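Local atomic coordinates of aminopeptidase (Legionella pneumophila subsp. pneumophila, PDB entry 6ICA), a protein that is linked to type II secretion and probably acts as a zinc-dependent aminopeptidase that removes residues from the amino ends of peptides. Residues P48-L53 with I78-S83; H238-D243 with A284-L289. One frame throughout, in Å; residues are numbered along the deposited sequence.

Overall arrangement
Interaction 1 (48-53 with 78-83) pairs two inner strands of the small four-stranded antiparallel sheet near the periphery and is only partly buried. Interaction 2 (238-243 with 284-289) is a buried contact closer to the middle of the chain, where two loops leaving the large mixed sheet meet beside the two zinc ions. Regular backbone bonds dominate the first; in the second, one aspartate grips backbone amides while histidine and glutamate reach metal. Helix 86-96 lies against both, and they touch: Arg287 NH2 lies 2.8 Å from Glu51 OE1 in a salt bridge and probably bonds to Ser83 O, joining small sheet to zinc-site loop, while Arg287 NE bonds to Tyr215 OH, whose hydroxyl also meets Glu51.

Interaction 1. Residues P48-L53 with I78-S83; sequences PVHEQL and IIDVLS
Pro48 and Leu82 meet at the exposed start of this antiparallel pairing, with Pro48 CB 4.1 Å from Leu82 CD2, although the proline is poorly ordered. The ladder begins one residue on, where Ser83 N donates to Val49 O at 2.9 Å. The imidazole of His50 lies against Leu82, whose CD2 sits over one face, 4.0 Å from the ring centroid and offset toward the rim. On the same ring, His50 CD2 comes within 3.0 Å of Asp80 OD1. Glu51 and Val81 form a hydrogen-bonded pair, each amide donating to the other's carbonyl. The extended side chain of Glu51 reaches diagonally across to Ser83 of the other segment, whose OG donates to OE1 over 2.9 Å from above the carboxylate, 52° out of its plane. Gln52 turns to the other face, beside Asp80. A bend at chi2 (77°) brings its NE2 alongside the carboxylate to donate to Asp80 OD2 at 2.9 Å; OD2 lies in the plane of the Gln52 amide and is met on its anti side, somewhat out of the carboxylate plane. Leu53 closes a second reciprocal backbone pair with Ile79, while its CD1 meets Val81 CG2 at 3.8 Å, the side chains crossing at about a right angle. The two faces differ in character: His50, Gln52 and Asp80 make a polar row, with Lys68 a weak, long ion partner of Asp80, whereas Leu53, Ile79 and Val81 make an apolar one toward helix 86-96. For the buried Glu51, the salt bridge of OE1 to Arg287, with the bonds from Ser83, Tyr215 and Asn103, would favour the ionised form.

Interaction 2. Residues H238-D243 with A284-L289; sequences HMDTLD and AEERGL. With ZN (zinc ion), chain G; ZN (zinc ion), chain H.
Asp240 and Ala284 bring the two backbones to their nearest approach, 5.7 Å between CA atoms; 238-243 leaves the end of strand 232-238 at His238 and runs on as an irregular loop, and 284-289 runs through a 3-10 turn at 285-287. The carbonyl of Glu285 takes the amides of both Gly288 and Leu289, leading into the next helix. Asp240 ties the loops together by pointing its carboxylate at the start of the 3-10 turn. Its OD2 receives Glu286 N at 2.9 Å through the syn lone pair, and its OD1 takes a weak bond from Glu285 N at 3.0 Å. That same OD1 accepts from His238 ND1 at 2.9 Å, which fixes the rotation of the imidazole as its NE2 binds one zinc ion at 2.1 Å. Glu285 lies across the ring, with CB over its face 3.7 Å from the centroid and the carboxylate turned 26° from the ring plane; its OE1 accepts from a water at 2.7 Å. This water bridges both zinc ions, as does the nucleophilic water of related dizinc aminopeptidases. Glu286, bent at chi2 (-68°), carries OE2 to the second zinc ion at 2.2 Å, while Leu242 CD1 packs against its carboxylate. Asp251 contributes to both metals, with Asp313 completing the residue ligands of the first and His391 those of the second. The two segments follow neighbouring parallel strands, 232-238 and 277-282, so the zinc site sits at their C-terminal ends. Helix 290-301 starts directly after Leu289, and helix 86-96 packs on Leu242 and Arg287, one from each segment.

Interaction 1. Residues P48-L53 with I78-S83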
ATOM      1  N   PRO A  48       5.205  -6.029  28.761  1.00 78.57           N
ATOM      2  CA  PRO A  48       5.479  -6.180  27.327  1.00 68.34           C
ATOM      3  C   PRO A  48       4.175  -6.218  26.537  1.00 50.64           C
ATOM      4  O   PRO A  48       3.219  -6.874  26.955  1.00 45.61           O
ATOM      5  CB  PRO A  48       6.213  -7.526  27.236  1.00 69.40           C
ATOM      6  CG  PRO A  48       6.615  -7.875  28.651  1.00 73.11           C
ATOM      7  CD  PRO A  48       5.583  -7.230  29.528  1.00 74.97           C
ATOM      8  N   VAL A  49       4.151  -5.543  25.394  1.00 39.14           N
ATOM      9  CA  VAL A  49       2.925  -5.407  24.622  1.00 34.48           C
ATOM     10  C   VAL A  49       2.594  -6.694  23.876  1.00 36.78           C
ATOM     11  O   VAL A  49       3.458  -7.312  23.261  1.00 41.53           O
ATOM     12  CB  VAL A  49       3.026  -4.232  23.611  1.00 40.65           C
ATOM     13  CG1 VAL A  49       1.747  -4.091  22.796  1.00 40.81           C
ATOM     14  CG2 VAL A  49       3.359  -2.923  24.336  1.00 40.32           C
ATOM     15  N   HIS A  50       1.324  -7.078  23.933  1.00 32.46           N
ATOM     16  CA  HIS A  50       0.815  -8.232  23.204  1.00 25.45           C
ATOM     17  C   HIS A  50       0.047  -7.719  22.002  1.00 24.32           C
ATOM     18  O   HIS A  50      -0.547  -6.643  22.056  1.00 26.72           O
ATOM     19  CB  HIS A  50      -0.104  -9.098  24.084  1.00 27.80           C
ATOM     20  CG  HIS A  50       0.621  -9.984  25.053  1.00 41.96           C
ATOM     21  ND1 HIS A  50       0.922  -9.594  26.342  1.00 46.47           N
ATOM     22  CD2 HIS A  50       1.091 -11.249  24.925  1.00 41.22           C
ATOM     23  CE1 HIS A  50       1.551 -10.577  26.962  1.00 43.73           C
ATOM     24  NE2 HIS A  50       1.665 -11.593  26.125  1.00 46.66           N
ATOM     25  N   GLU A  51       0.065  -8.482  20.916  1.00 17.72           N
ATOM     26  CA  GLU A  51      -0.732  -8.169  19.746  1.00 16.29           C
ATOM     27  C   GLU A  51      -1.440  -9.427  19.278  1.00 22.10           C
ATOM     28  O   GLU A  51      -0.983 -10.538  19.548  1.00 21.43           O
ATOM     29  CB  GLU A  51       0.149  -7.607  18.635  1.00 25.75           C
ATOM     30  CG  GLU A  51       0.834  -6.306  19.022  1.00 26.49           C
ATOM     31  CD  GLU A  51       1.507  -5.634  17.849  1.00 30.38           C
ATOM     32  OE1 GLU A  51       2.700  -5.938  17.630  1.00 29.79           O
ATOM     33  OE2 GLU A  51       0.846  -4.833  17.142  1.00 28.08           O
ATOM     34  N   GLN A  52      -2.564  -9.258  18.594  1.00 19.15           N
ATOM     35  CA  GLN A  52      -3.313 -10.397  18.106  1.00 17.89           C
ATOM     36  C   GLN A  52      -3.345 -10.386  16.586  1.00 20.07           C
ATOM     37  O   GLN A  52      -3.620  -9.360  15.955  1.00 19.36           O
ATOM     38  CB  GLN A  52      -4.726 -10.412  18.701  1.00 14.54           C
ATOM     39  CG  GLN A  52      -4.728 -10.537  20.232  1.00 15.57           C
ATOM     40  CD  GLN A  52      -4.372  -9.231  20.922  1.00 28.63           C
ATOM     41  OE1 GLN A  52      -4.850  -8.167  20.536  1.00 28.85           O
ATOM     42  NE2 GLN A  52      -3.546  -9.309  21.953  1.00 17.18           N
ATOM     43  N   LEU A  53      -3.036 -11.544  16.012  1.00 13.33           N
ATOM     44  CA  LEU A  53      -2.873 -11.684  14.574  1.00 12.74           C
ATOM     45  C   LEU A  53      -3.797 -12.750  14.008  1.00 13.61           C
ATOM     46  O   LEU A  53      -3.927 -13.824  14.584  1.00 16.50           O
ATOM     47  CB  LEU A  53      -1.424 -12.055  14.238  1.00 14.61           C
ATOM     48  CG  LEU A  53      -0.347 -11.204  14.905  1.00 19.00           C
ATOM     49  CD1 LEU A  53       1.026 -11.753  14.549  1.00 21.37           C
ATOM     50  CD2 LEU A  53      -0.473  -9.740  14.466  1.00 13.83           C
ATOM     51  N   ILE A  78      -6.570 -17.224  14.965  1.00 18.51           N
ATOM     52  CA  ILE A  78      -6.235 -15.943  15.562  1.00 20.75           C
ATOM     53  C   ILE A  78      -5.377 -16.216  16.802  1.00 25.08           C
ATOM     54  O   ILE A  78      -5.765 -16.955  17.722  1.00 19.51           O
ATOM     55  CB  ILE A  78      -7.487 -15.127  15.907  1.00 23.23           C
ATOM     56  CG1 ILE A  78      -8.140 -14.618  14.620  1.00 19.60           C
ATOM     57  CG2 ILE A  78      -7.132 -13.960  16.810  1.00 23.57           C
ATOM     58  CD1 ILE A  78      -9.417 -13.817  14.845  1.00 21.65           C
ATOM     59  N   ILE A  79      -4.173 -15.657  16.792  1.00 14.33           N
ATOM     60  CA  ILE A  79      -3.209 -15.953  17.837  1.00 17.00           C
ATOM     61  C   ILE A  79      -2.789 -14.716  18.607  1.00 19.98           C
ATOM     62  O   ILE A  79      -2.900 -13.591  18.123  1.00 19.55           O
ATOM     63  CB  ILE A  79      -1.930 -16.625  17.265  1.00 20.42           C
ATOM     64  CG1 ILE A  79      -1.118 -15.632  16.433  1.00 22.67           C
ATOM     65  CG2 ILE A  79      -2.290 -17.855  16.442  1.00 21.18           C
ATOM     66  CD1 ILE A  79       0.103 -16.262  15.772  1.00 25.03           C
ATOM     67  N   ASP A  80      -2.282 -14.943  19.809  1.00 23.42           N
ATOM     68  CA  ASP A  80      -1.749 -13.868  20.628  1.00 24.71           C
ATOM     69  C   ASP A  80      -0.255 -14.024  20.743  1.00 23.29           C
ATOM     70  O   ASP A  80       0.225 -15.070  21.164  1.00 27.62           O
ATOM     71  CB  ASP A  80      -2.395 -13.862  22.012  1.00 27.98           C
ATOM     72  CG  ASP A  80      -1.785 -12.824  22.935  1.00 34.33           C
ATOM     73  OD1 ASP A  80      -0.705 -13.109  23.485  1.00 44.75           O
ATOM     74  OD2 ASP A  80      -2.368 -11.732  23.108  1.00 35.04           O
ATOM     75  N   VAL A  81       0.483 -12.987  20.369  1.00 20.11           N
ATOM     76  CA  VAL A  81       1.941 -13.033  20.459  1.00 21.53           C
ATOM     77  C   VAL A  81       2.506 -11.756  21.083  1.00 26.41           C
ATOM     78  O   VAL A  81       1.846 -10.711  21.090  1.00 24.95           O
ATOM     79  CB  VAL A  81       2.602 -13.227  19.053  1.00 23.01           C
ATOM     80  CG1 VAL A  81       2.181 -14.544  18.422  1.00 25.96           C
ATOM     81  CG2 VAL A  81       2.255 -12.081  18.126  1.00 19.82           C
ATOM     82  N   LEU A  82       3.737 -11.843  21.586  1.00 24.05           N
ATOM     83  CA  LEU A  82       4.489 -10.652  21.952  1.00 20.10           C
ATOM     84  C   LEU A  82       4.767  -9.785  20.718  1.00 21.34           C
ATOM     85  O   LEU A  82       5.124 -10.283  19.645  1.00 21.97           O
ATOM     86  CB  LEU A  82       5.812 -11.025  22.630  1.00 24.12           C
ATOM     87  CG  LEU A  82       5.754 -11.684  24.010  1.00 35.32           C
ATOM     88  CD1 LEU A  82       7.152 -12.072  24.485  1.00 27.40           C
ATOM     89  CD2 LEU A  82       5.095 -10.734  25.002  1.00 37.81           C
ATOM     90  N   SER A  83       4.591  -8.485  20.883  1.00 21.58           N
ATOM     91  CA  SER A  83       4.962  -7.513  19.869  1.00 27.27           C
ATOM     92  C   SER A  83       6.375  -7.748  19.312  1.00 27.30           C
ATOM     93  O   SER A  83       6.630  -7.551  18.119  1.00 26.96           O
ATOM     94  CB  SER A  83       4.871  -6.105  20.456  1.00 29.58           C
ATOM     95  OG  SER A  83       4.778  -5.146  19.428  1.00 44.62           O
TER

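Interaction 2. Residues H238-D243 with A284-L289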
ATOM      1  N   HIS A 238       3.155   1.940   1.121  1.00  9.20           N
ATOM      2  CA  HIS A 238       3.476   2.020   2.540  1.00 12.50           C
ATOM      3  C   HIS A 238       4.904   2.487   2.751  1.00 14.28           C
ATOM      4  O   HIS A 238       5.796   2.162   1.963  1.00 17.66           O
ATOM      5  CB  HIS A 238       3.201   0.689   3.252  1.00 11.84           C
ATOM      6  CG  HIS A 238       4.124  -0.436   2.886  1.00 13.72           C
ATOM      7  ND1 HIS A 238       5.269  -0.723   3.599  1.00 13.07           N
ATOM      8  CD2 HIS A 238       4.028  -1.398   1.935  1.00 13.44           C
ATOM      9  CE1 HIS A 238       5.851  -1.796   3.088  1.00 14.43           C
ATOM     10  NE2 HIS A 238       5.119  -2.223   2.074  1.00 18.09           N
ATOM     11  N   MET A 239       5.099   3.272   3.811  1.00 11.76           N
ATOM     12  CA  MET A 239       6.359   3.978   4.055  1.00 14.51           C
ATOM     13  C   MET A 239       7.314   3.230   4.983  1.00 16.80           C
ATOM     14  O   MET A 239       8.479   3.621   5.119  1.00 15.45           O
ATOM     15  CB  MET A 239       6.084   5.372   4.662  1.00 14.38           C
ATOM     16  CG  MET A 239       5.649   5.305   6.138  1.00 15.11           C
ATOM     17  SD  MET A 239       5.446   6.897   6.997  1.00 21.85           S
ATOM     18  CE  MET A 239       3.895   7.505   6.326  1.00 18.04           C
ATOM     19  N   ASP A 240       6.825   2.181   5.641  1.00 12.84           N
ATOM     20  CA  ASP A 240       7.592   1.554   6.726  1.00 15.31           C
ATOM     21  C   ASP A 240       8.420   0.360   6.277  1.00 11.18           C
ATOM     22  O   ASP A 240       8.305  -0.101   5.152  1.00 11.71           O
ATOM     23  CB  ASP A 240       6.653   1.119   7.870  1.00 16.79           C
ATOM     24  CG  ASP A 240       5.677   0.033   7.440  1.00 24.76           C
ATOM     25  OD1 ASP A 240       5.033   0.214   6.381  1.00 20.90           O
ATOM     26  OD2 ASP A 240       5.552  -0.995   8.150  1.00 24.54           O
ATOM     27  N   THR A 241       9.263  -0.111   7.189  1.00 12.79           N
ATOM     28  CA  THR A 241      10.058  -1.322   7.025  1.00 12.41           C
ATOM     29  C   THR A 241       9.978  -2.092   8.325  1.00 16.30           C
ATOM     30  O   THR A 241       9.389  -1.621   9.297  1.00 19.17           O
ATOM     31  CB  THR A 241      11.560  -1.050   6.737  1.00 14.76           C
ATOM     32  OG1 THR A 241      12.150  -0.417   7.885  1.00 13.82           O
ATOM     33  CG2 THR A 241      11.760  -0.181   5.511  1.00 10.25           C
ATOM     34  N   LEU A 242      10.622  -3.254   8.353  1.00 16.31           N
ATOM     35  CA  LEU A 242      10.874  -3.974   9.597  1.00 19.99           C
ATOM     36  C   LEU A 242      11.950  -3.263  10.454  1.00 19.48           C
ATOM     37  O   LEU A 242      12.563  -2.277  10.013  1.00 15.03           O
ATOM     38  CB  LEU A 242      11.328  -5.404   9.278  1.00 23.13           C
ATOM     39  CG  LEU A 242      10.336  -6.524   8.968  1.00 27.62           C
ATOM     40  CD1 LEU A 242       9.458  -6.175   7.804  1.00 39.14           C
ATOM     41  CD2 LEU A 242      11.144  -7.765   8.612  1.00 26.18           C
ATOM     42  N   ASP A 243      12.172  -3.774  11.666  1.00 13.06           N
ATOM     43  CA  ASP A 243      13.297  -3.352  12.528  1.00 16.69           C
ATOM     44  C   ASP A 243      14.629  -3.895  12.023  1.00 20.09           C
ATOM     45  O   ASP A 243      14.657  -4.693  11.087  1.00 23.49           O
ATOM     46  CB  ASP A 243      13.111  -3.826  13.974  1.00 18.47           C
ATOM     47  CG  ASP A 243      11.905  -3.210  14.644  1.00 39.50           C
ATOM     48  OD1 ASP A 243      11.805  -1.960  14.677  1.00 36.86           O
ATOM     49  OD2 ASP A 243      11.055  -3.987  15.138  1.00 50.49           O
ATOM     50  N   ALA A 284       3.110   1.309   9.167  1.00 14.02           N
ATOM     51  CA  ALA A 284       3.000   0.001   9.817  1.00 15.51           C
ATOM     52  C   ALA A 284       2.377  -1.107   8.969  1.00 17.27           C
ATOM     53  O   ALA A 284       1.688  -1.975   9.504  1.00 15.25           O
ATOM     54  CB  ALA A 284       2.199   0.140  11.135  1.00 12.51           C
ATOM     55  N   GLU A 285       2.608  -1.098   7.662  1.00 14.34           N
ATOM     56  CA  GLU A 285       2.091  -2.181   6.830  1.00 13.99           C
ATOM     57  C   GLU A 285       2.727  -3.508   7.230  1.00 12.13           C
ATOM     58  O   GLU A 285       2.067  -4.550   7.200  1.00 12.92           O
ATOM     59  CB  GLU A 285       2.352  -1.904   5.350  1.00 16.78           C
ATOM     60  CG  GLU A 285       1.750  -2.925   4.361  1.00 21.09           C
ATOM     61  CD  GLU A 285       2.625  -4.171   4.151  1.00 29.58           C
ATOM     62  OE1 GLU A 285       3.825  -4.146   4.526  1.00 26.33           O
ATOM     63  OE2 GLU A 285       2.111  -5.181   3.616  1.00 38.64           O
ATOM     64  N   GLU A 286       3.998  -3.443   7.633  1.00 11.38           N
ATOM     65  CA  GLU A 286       4.794  -4.616   7.972  1.00 14.71           C
ATOM     66  C   GLU A 286       4.385  -5.235   9.308  1.00 21.79           C
ATOM     67  O   GLU A 286       4.835  -6.324   9.652  1.00 22.77           O
ATOM     68  CB  GLU A 286       6.286  -4.249   8.002  1.00 20.91           C
ATOM     69  CG  GLU A 286       6.849  -3.745   6.660  1.00 19.84           C
ATOM     70  CD  GLU A 286       6.904  -4.838   5.596  1.00 24.68           C
ATOM     71  OE1 GLU A 286       6.482  -5.992   5.872  1.00 23.77           O
ATOM     72  OE2 GLU A 286       7.388  -4.550   4.484  1.00 27.36           O
ATOM     73  N   ARG A 287       3.536  -4.533  10.055  1.00 18.31           N
ATOM     74  CA  ARG A 287       3.020  -5.049  11.322  1.00 13.36           C
ATOM     75  C   ARG A 287       1.696  -5.793  11.116  1.00 19.47           C
ATOM     76  O   ARG A 287       1.046  -6.199  12.081  1.00 24.10           O
ATOM     77  CB  ARG A 287       2.818  -3.906  12.315  1.00 16.73           C
ATOM     78  CG  ARG A 287       4.072  -3.029  12.547  1.00 25.01           C
ATOM     79  CD  ARG A 287       5.210  -3.836  13.169  1.00 15.87           C
ATOM     80  NE  ARG A 287       4.825  -4.368  14.474  1.00 21.06           N
ATOM     81  CZ  ARG A 287       5.612  -5.120  15.242  1.00 22.14           C
ATOM     82  NH1 ARG A 287       6.847  -5.411  14.849  1.00 18.86           N
ATOM     83  NH2 ARG A 287       5.167  -5.571  16.414  1.00 17.45           N
ATOM     84  N   GLY A 288       1.302  -5.982   9.859  1.00 15.58           N
ATOM     85  CA  GLY A 288       0.049  -6.649   9.549  1.00 13.69           C
ATOM     86  C   GLY A 288      -1.052  -5.675   9.136  1.00 20.01           C
ATOM     87  O   GLY A 288      -2.196  -5.783   9.600  1.00 16.40           O
ATOM     88  N   LEU A 289      -0.702  -4.737   8.253  1.00 19.13           N
ATOM     89  CA  LEU A 289      -1.644  -3.776   7.655  1.00 17.40           C
ATOM     90  C   LEU A 289      -2.307  -2.857   8.671  1.00 17.58           C
ATOM     91  O   LEU A 289      -3.471  -2.505   8.529  1.00 17.74           O
ATOM     92  CB  LEU A 289      -2.738  -4.514   6.869  1.00 16.45           C
ATOM     93  CG  LEU A 289      -2.284  -5.614   5.904  1.00 13.90           C
ATOM     94  CD1 LEU A 289      -3.474  -6.129   5.088  1.00 18.79           C
ATOM     95  CD2 LEU A 289      -1.192  -5.119   4.990  1.00 15.62           C
TER
HETATM   96 ZN    ZN G 504       5.527  -4.064   1.043  1.00 19.39          ZN
HETATM   97 ZN    ZN H 505       6.992  -6.231   3.060  1.00 55.08          ZN
HETATM   98  O   HOH W   1       5.089  -5.328   2.451  1.00 16.47           O
HETATM   99  O   HOH W   2       5.526  -6.254   0.033  1.00 25.69           O